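Local coordinates for protein 4-aminobutyrate transaminase (Acinetobacter baumannii, PDB 6WOP) that probably catalyses the pyridoxal 5'-phosphate-dependent transfer of the amino group of 4-aminobutyrate to 2-oxoglutarate, as a class-III aminotransferase, at residues A[180-185]-A[223-228]; A[171-176]-A[217-222]. All coordinates share one frame; numbering follows the deposited sequence.

How the interactions relate
From the N terminus, the chain leaves edge strand 167-170, runs through the loop 171-176 and enters helix 181-194, which carries 180-185. It then forms strand 201-206 and the two-stranded hairpin 209-210/216-217, from which 217-222 leads into helix 220-233 and on to 223-228. Interaction 2 therefore closes a loop of 40 residues and interaction 1 one of 37. The two cross rather than nest, because their segments alternate, and their centres lie 8 Å apart. Interaction 2 joins the loop to the start of helix 220-233, and interaction 1 joins the two helices; Phe222 CE1 meets Ile185 CD1 at 3.5 Å, making the packing continuous.

Interaction 1 of 2, residues A[180-185]-A[223-228]; sequences SVDAAI and LKRLRA
Asp182 and Arg225 form a salt bridge between helix 181-194 and helix 220-233, and a single carboxylate oxygen does the work. Arg225 NH1 donates to Asp182 OD1 at 2.7 Å with an N-H...O angle of 158°, and OD1 lies close to the guanidinium plane. A second bond to the same oxygen, from Arg225 NH2, is weak at 3.2 Å. The carboxylate and guanidinium planes stand 77° apart, so this is not the flat, two-oxygen form of the pair. Arg225 NH1 also bridges to Glu221, one turn earlier on its own helix, and NH2 binds a tartrate probably derived from the crystallisation liquor. A water at the guanidinium edge adds weak bonds to Arg225 NH2 and Asp182 O.

Ile185 lies over one face of the guanidinium, its CG1 3.9 Å from the plane and displaced toward the rim. With CG1 placed beside the backbone N, Ile185 reaches on to the other helix, where CD1 meets Arg225 CB at 3.8 Å and Leu226 CD1 at 4.4 Å. Val181 CG1 approaches Arg225 NH1 obliquely.

The short helical segments run in roughly the same direction, 27° apart, but their axes are separated by 10.6 Å, a distance bridged mainly by the reach of Arg225, met by Asp182 and Ile185. Two carboxylates on one guanidinium nitrogen would probably stabilise the charged form of Arg225, while its apolar neighbour Ile185 continues the buried packing from the guanidinium face toward Leu226.

Interaction 2 of 2, residues A[171-176]-A[217-222]; sequences RYPVPA and VVPAEF
Pro173 meets Phe222 in a largely apolar contact between the loop that follows edge strand 167-170 and the first turn of helix 220-233. The evidence for a CH-pi interaction is direct: Pro173 CG lies 3.8 Å from the centroid of the Phe222 ring, 22° off its normal, and therefore over the face. It is displaced toward the Phe222 CG end, while Pro173 CD lies over the same face farther toward the para end, 3.9 Å from Phe222 CE2. Phe222 presents that face with its CG anti to the backbone N (chi1 -176°). Pro173 CG also packs against Pro219 CD at 3.6 Å, so that this corner of Pro173 touches both the Pro219 ring and the Phe222 face. Farther along, Pro175 CG makes a looser approach to Pro219 CG.

Both segments belong to the large, pyridoxal-phosphate-binding domain of the class-III aminotransferase fold, where strand 167-170 borders the seven-stranded mixed sheet. Pro219 is the N-cap residue of helix 220-233, so the loop packs exactly where that helix begins. Ala184 of helix 181-194 touches both Pro173 and Phe222.

Tyr172 crosses Val218 at about a right angle, and its hydroxyl does the touching, with OH 3.3 Å from Val218 CB. That hydroxyl is hydrogen-bonded to the backbone oxygen of Glu207, which anchors the ring end beside the hairpin 209-210/216-217. No direct hydrogen bond joins the two segments; instead a water donates to Pro173 O at 2.7 Å and to Val217 O at 2.9 Å, lying at the edge of the Tyr172 ring and in its plane.

Interaction 1 of 2, residues A[180-185]-A[223-228]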
loop_
_atom_site.group_PDB
_atom_site.type_symbol
_atom_site.label_atom_id
_atom_site.label_comp_id
_atom_site.label_asym_id
_atom_site.label_seq_id
_atom_site.Cartn_x
_atom_site.Cartn_y
_atom_site.Cartn_z
ATOM N N SER A 180 31.218 1.344 -5.443
ATOM C CA SER A 180 32.020 1.859 -4.347
ATOM C C SER A 180 31.148 2.165 -3.130
ATOM O O SER A 180 29.912 2.212 -3.198
ATOM C CB SER A 180 32.760 3.111 -4.793
ATOM O OG SER A 180 31.817 4.121 -5.133
ATOM N N VAL A 181 31.810 2.358 -1.992
ATOM C CA VAL A 181 31.085 2.844 -0.815
ATOM C C VAL A 181 30.396 4.169 -1.130
ATOM O O VAL A 181 29.218 4.361 -0.803
ATOM C CB VAL A 181 32.050 2.972 0.367
ATOM C CG1 VAL A 181 31.371 3.630 1.552
ATOM C CG2 VAL A 181 32.589 1.550 0.729
ATOM N N ASP A 182 31.096 5.083 -1.831
ATOM C CA ASP A 182 30.434 6.335 -2.242
ATOM C C ASP A 182 29.155 6.069 -3.012
ATOM O O ASP A 182 28.116 6.711 -2.765
ATOM C CB ASP A 182 31.370 7.145 -3.110
ATOM C CG ASP A 182 32.359 7.958 -2.318
ATOM O OD1 ASP A 182 32.209 8.080 -1.104
ATOM O OD2 ASP A 182 33.282 8.502 -2.936
ATOM N N ALA A 183 29.216 5.167 -4.009
ATOM C CA ALA A 183 28.017 4.926 -4.820
ATOM C C ALA A 183 26.902 4.344 -3.991
ATOM O O ALA A 183 25.717 4.630 -4.240
ATOM C CB ALA A 183 28.332 3.991 -5.976
ATOM N N ALA A 184 27.239 3.440 -3.055
ATOM C CA ALA A 184 26.203 2.848 -2.213
ATOM C C ALA A 184 25.570 3.899 -1.307
ATOM O O ALA A 184 24.341 3.943 -1.123
ATOM C CB ALA A 184 26.836 1.677 -1.394
ATOM N N ILE A 185 26.390 4.743 -0.694
ATOM C CA ILE A 185 25.829 5.768 0.166
ATOM C C ILE A 185 24.985 6.722 -0.667
ATOM O O ILE A 185 23.863 7.088 -0.294
ATOM C CB ILE A 185 26.968 6.507 0.911
ATOM C CG1 ILE A 185 27.568 5.628 2.029
ATOM C CG2 ILE A 185 26.477 7.836 1.551
ATOM C CD1 ILE A 185 26.655 5.390 3.163
ATOM N N LEU A 223 29.507 0.974 6.837
ATOM C CA LEU A 223 28.793 0.967 8.110
ATOM C C LEU A 223 28.927 2.274 8.862
ATOM O O LEU A 223 27.942 2.758 9.434
ATOM C CB LEU A 223 29.300 -0.164 9.015
ATOM C CG LEU A 223 28.672 -1.530 8.833
ATOM C CD1 LEU A 223 29.182 -2.480 9.903
ATOM C CD2 LEU A 223 27.112 -1.519 8.821
ATOM N N LYS A 224 30.143 2.840 8.904
ATOM C CA LYS A 224 30.263 4.065 9.675
ATOM C C LYS A 224 29.540 5.207 8.976
ATOM O O LYS A 224 28.837 5.992 9.611
ATOM C CB LYS A 224 31.732 4.455 9.863
ATOM C CG LYS A 224 32.564 3.342 10.505
ATOM C CD LYS A 224 34.087 3.623 10.544
ATOM C CE LYS A 224 34.971 2.343 10.451
ATOM N NZ LYS A 224 35.456 1.804 11.748
ATOM N N ARG A 225 29.592 5.333 7.676
ATOM C CA ARG A 225 28.821 6.368 7.004
ATOM C C ARG A 225 27.308 6.152 7.138
ATOM O O ARG A 225 26.573 7.052 7.382
ATOM C CB ARG A 225 29.276 6.541 5.592
ATOM C CG ARG A 225 30.631 7.205 5.554
ATOM C CD ARG A 225 31.243 7.205 4.200
ATOM N NE ARG A 225 30.535 8.034 3.272
ATOM C CZ ARG A 225 30.789 8.065 1.986
ATOM N NH1 ARG A 225 31.745 7.341 1.488
ATOM N NH2 ARG A 225 30.097 8.828 1.204
ATOM N N LEU A 226 26.894 4.914 6.986
ATOM C CA LEU A 226 25.478 4.614 7.205
ATOM C C LEU A 226 25.048 4.954 8.626
ATOM O O LEU A 226 23.951 5.469 8.843
ATOM C CB LEU A 226 25.205 3.132 6.904
ATOM C CG LEU A 226 23.771 2.746 6.566
ATOM C CD1 LEU A 226 23.282 3.557 5.358
ATOM C CD2 LEU A 226 23.768 1.263 6.246
ATOM N N ARG A 227 25.861 4.597 9.615
ATOM C CA ARG A 227 25.551 4.937 10.999
ATOM C C ARG A 227 25.382 6.451 11.173
ATOM O O ARG A 227 24.435 6.922 11.826
ATOM C CB ARG A 227 26.693 4.400 11.899
ATOM C CG ARG A 227 26.580 4.696 13.426
ATOM C CD ARG A 227 25.512 3.789 14.071
ATOM N NE ARG A 227 24.198 4.447 14.113
ATOM C CZ ARG A 227 23.098 3.843 14.573
ATOM N NH1 ARG A 227 23.134 2.560 15.019
ATOM N NH2 ARG A 227 21.960 4.507 14.604
ATOM N N ALA A 228 26.277 7.233 10.586
ATOM C CA ALA A 228 26.166 8.686 10.730
ATOM C C ALA A 228 24.874 9.210 10.075
ATOM O O ALA A 228 24.223 10.124 10.607
ATOM C CB ALA A 228 27.399 9.377 10.145
HETATM O O HOH W 1 29.039 9.863 -1.612
#

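Interaction 2 of 2, residues A[171-176]-A[217-222]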
loop_
_atom_site.group_PDB
_atom_site.type_symbol
_atom_site.label_atom_id
_atom_site.label_comp_id
_atom_site.label_asym_id
_atom_site.label_seq_id
_atom_site.Cartn_x
_atom_site.Cartn_y
_atom_site.Cartn_z
ATOM N N ARG A 171 21.823 0.264 -3.272
ATOM C CA ARG A 171 22.895 -0.578 -3.736
ATOM C C ARG A 171 23.828 -0.953 -2.602
ATOM O O ARG A 171 24.360 -0.103 -1.956
ATOM C CB ARG A 171 23.792 0.127 -4.766
ATOM C CG ARG A 171 23.107 0.993 -5.762
ATOM C CD ARG A 171 22.332 0.219 -6.764
ATOM N NE ARG A 171 21.145 -0.498 -6.312
ATOM C CZ ARG A 171 19.941 0.014 -6.090
ATOM N NH1 ARG A 171 19.703 1.312 -6.193
ATOM N NH2 ARG A 171 18.996 -0.775 -5.701
ATOM N N TYR A 172 24.005 -2.236 -2.386
ATOM C CA TYR A 172 25.001 -2.704 -1.446
ATOM C C TYR A 172 26.407 -2.459 -1.996
ATOM O O TYR A 172 26.655 -2.680 -3.189
ATOM C CB TYR A 172 24.782 -4.198 -1.218
ATOM C CG TYR A 172 25.393 -4.759 0.048
ATOM C CD1 TYR A 172 24.687 -4.763 1.218
ATOM C CD2 TYR A 172 26.708 -5.286 0.051
ATOM C CE1 TYR A 172 25.196 -5.316 2.343
ATOM C CE2 TYR A 172 27.227 -5.819 1.197
ATOM C CZ TYR A 172 26.464 -5.843 2.333
ATOM O OH TYR A 172 26.980 -6.433 3.485
ATOM N N PRO A 173 27.364 -2.069 -1.143
ATOM C CA PRO A 173 28.732 -1.788 -1.596
ATOM C C PRO A 173 29.469 -3.075 -1.933
ATOM O O PRO A 173 29.589 -3.985 -1.085
ATOM C CB PRO A 173 29.361 -1.076 -0.384
ATOM C CG PRO A 173 28.553 -1.563 0.798
ATOM C CD PRO A 173 27.156 -1.667 0.264
ATOM N N VAL A 174 29.937 -3.159 -3.172
ATOM C CA VAL A 174 30.701 -4.306 -3.679
ATOM C C VAL A 174 31.816 -3.717 -4.535
ATOM O O VAL A 174 31.691 -3.636 -5.764
ATOM C CB VAL A 174 29.825 -5.317 -4.447
ATOM C CG1 VAL A 174 30.626 -6.515 -4.835
ATOM C CG2 VAL A 174 28.648 -5.812 -3.574
ATOM N N PRO A 175 32.911 -3.249 -3.930
ATOM C CA PRO A 175 33.905 -2.517 -4.711
ATOM C C PRO A 175 34.505 -3.371 -5.809
ATOM O O PRO A 175 34.787 -2.823 -6.870
ATOM C CB PRO A 175 34.957 -2.112 -3.658
ATOM C CG PRO A 175 34.190 -2.036 -2.378
ATOM C CD PRO A 175 33.166 -3.162 -2.481
ATOM N N ALA A 176 34.678 -4.700 -5.605
ATOM C CA ALA A 176 35.139 -5.580 -6.688
ATOM C C ALA A 176 34.221 -5.557 -7.906
ATOM O O ALA A 176 34.643 -5.915 -9.006
ATOM C CB ALA A 176 35.251 -7.031 -6.214
ATOM N N VAL A 217 30.859 -8.958 1.854
ATOM C CA VAL A 217 31.222 -8.471 3.193
ATOM C C VAL A 217 31.150 -6.948 3.179
ATOM O O VAL A 217 31.744 -6.315 2.309
ATOM C CB VAL A 217 32.628 -8.958 3.606
ATOM C CG1 VAL A 217 33.014 -8.338 4.904
ATOM C CG2 VAL A 217 32.616 -10.463 3.747
ATOM N N VAL A 218 30.412 -6.367 4.124
ATOM C CA VAL A 218 30.204 -4.899 4.104
ATOM C C VAL A 218 31.510 -4.205 4.462
ATOM O O VAL A 218 32.179 -4.613 5.419
ATOM C CB VAL A 218 29.073 -4.483 5.061
ATOM C CG1 VAL A 218 29.430 -4.623 6.549
ATOM C CG2 VAL A 218 28.663 -3.018 4.783
ATOM N N PRO A 219 31.940 -3.190 3.717
ATOM C CA PRO A 219 33.117 -2.438 4.155
ATOM C C PRO A 219 32.826 -1.660 5.432
ATOM O O PRO A 219 31.730 -1.116 5.598
ATOM C CB PRO A 219 33.405 -1.498 2.971
ATOM C CG PRO A 219 32.790 -2.170 1.776
ATOM C CD PRO A 219 31.539 -2.875 2.326
ATOM N N ALA A 220 33.825 -1.610 6.339
ATOM C CA ALA A 220 33.681 -0.815 7.566
ATOM C C ALA A 220 33.275 0.635 7.259
ATOM O O ALA A 220 32.461 1.225 7.978
ATOM C CB ALA A 220 34.986 -0.804 8.387
ATOM N N GLU A 221 33.861 1.236 6.225
ATOM C CA GLU A 221 33.546 2.634 5.920
ATOM C C GLU A 221 32.068 2.791 5.583
ATOM O O GLU A 221 31.438 3.822 5.893
ATOM C CB GLU A 221 34.416 3.137 4.757
ATOM C CG GLU A 221 34.104 4.580 4.305
ATOM C CD GLU A 221 34.601 4.862 2.883
ATOM O OE1 GLU A 221 35.299 4.001 2.283
ATOM O OE2 GLU A 221 34.287 5.941 2.360
ATOM N N PHE A 222 31.480 1.777 4.953
ATOM C CA PHE A 222 30.072 1.903 4.629
ATOM C C PHE A 222 29.218 1.892 5.898
ATOM O O PHE A 222 28.301 2.705 6.038
ATOM C CB PHE A 222 29.633 0.798 3.662
ATOM C CG PHE A 222 28.157 0.957 3.217
ATOM C CD1 PHE A 222 27.797 1.949 2.327
ATOM C CD2 PHE A 222 27.181 0.166 3.745
ATOM C CE1 PHE A 222 26.487 2.098 1.953
ATOM C CE2 PHE A 222 25.871 0.287 3.353
ATOM C CZ PHE A 222 25.526 1.261 2.453
HETATM O O HOH W 2 30.801 -6.271 -0.404
#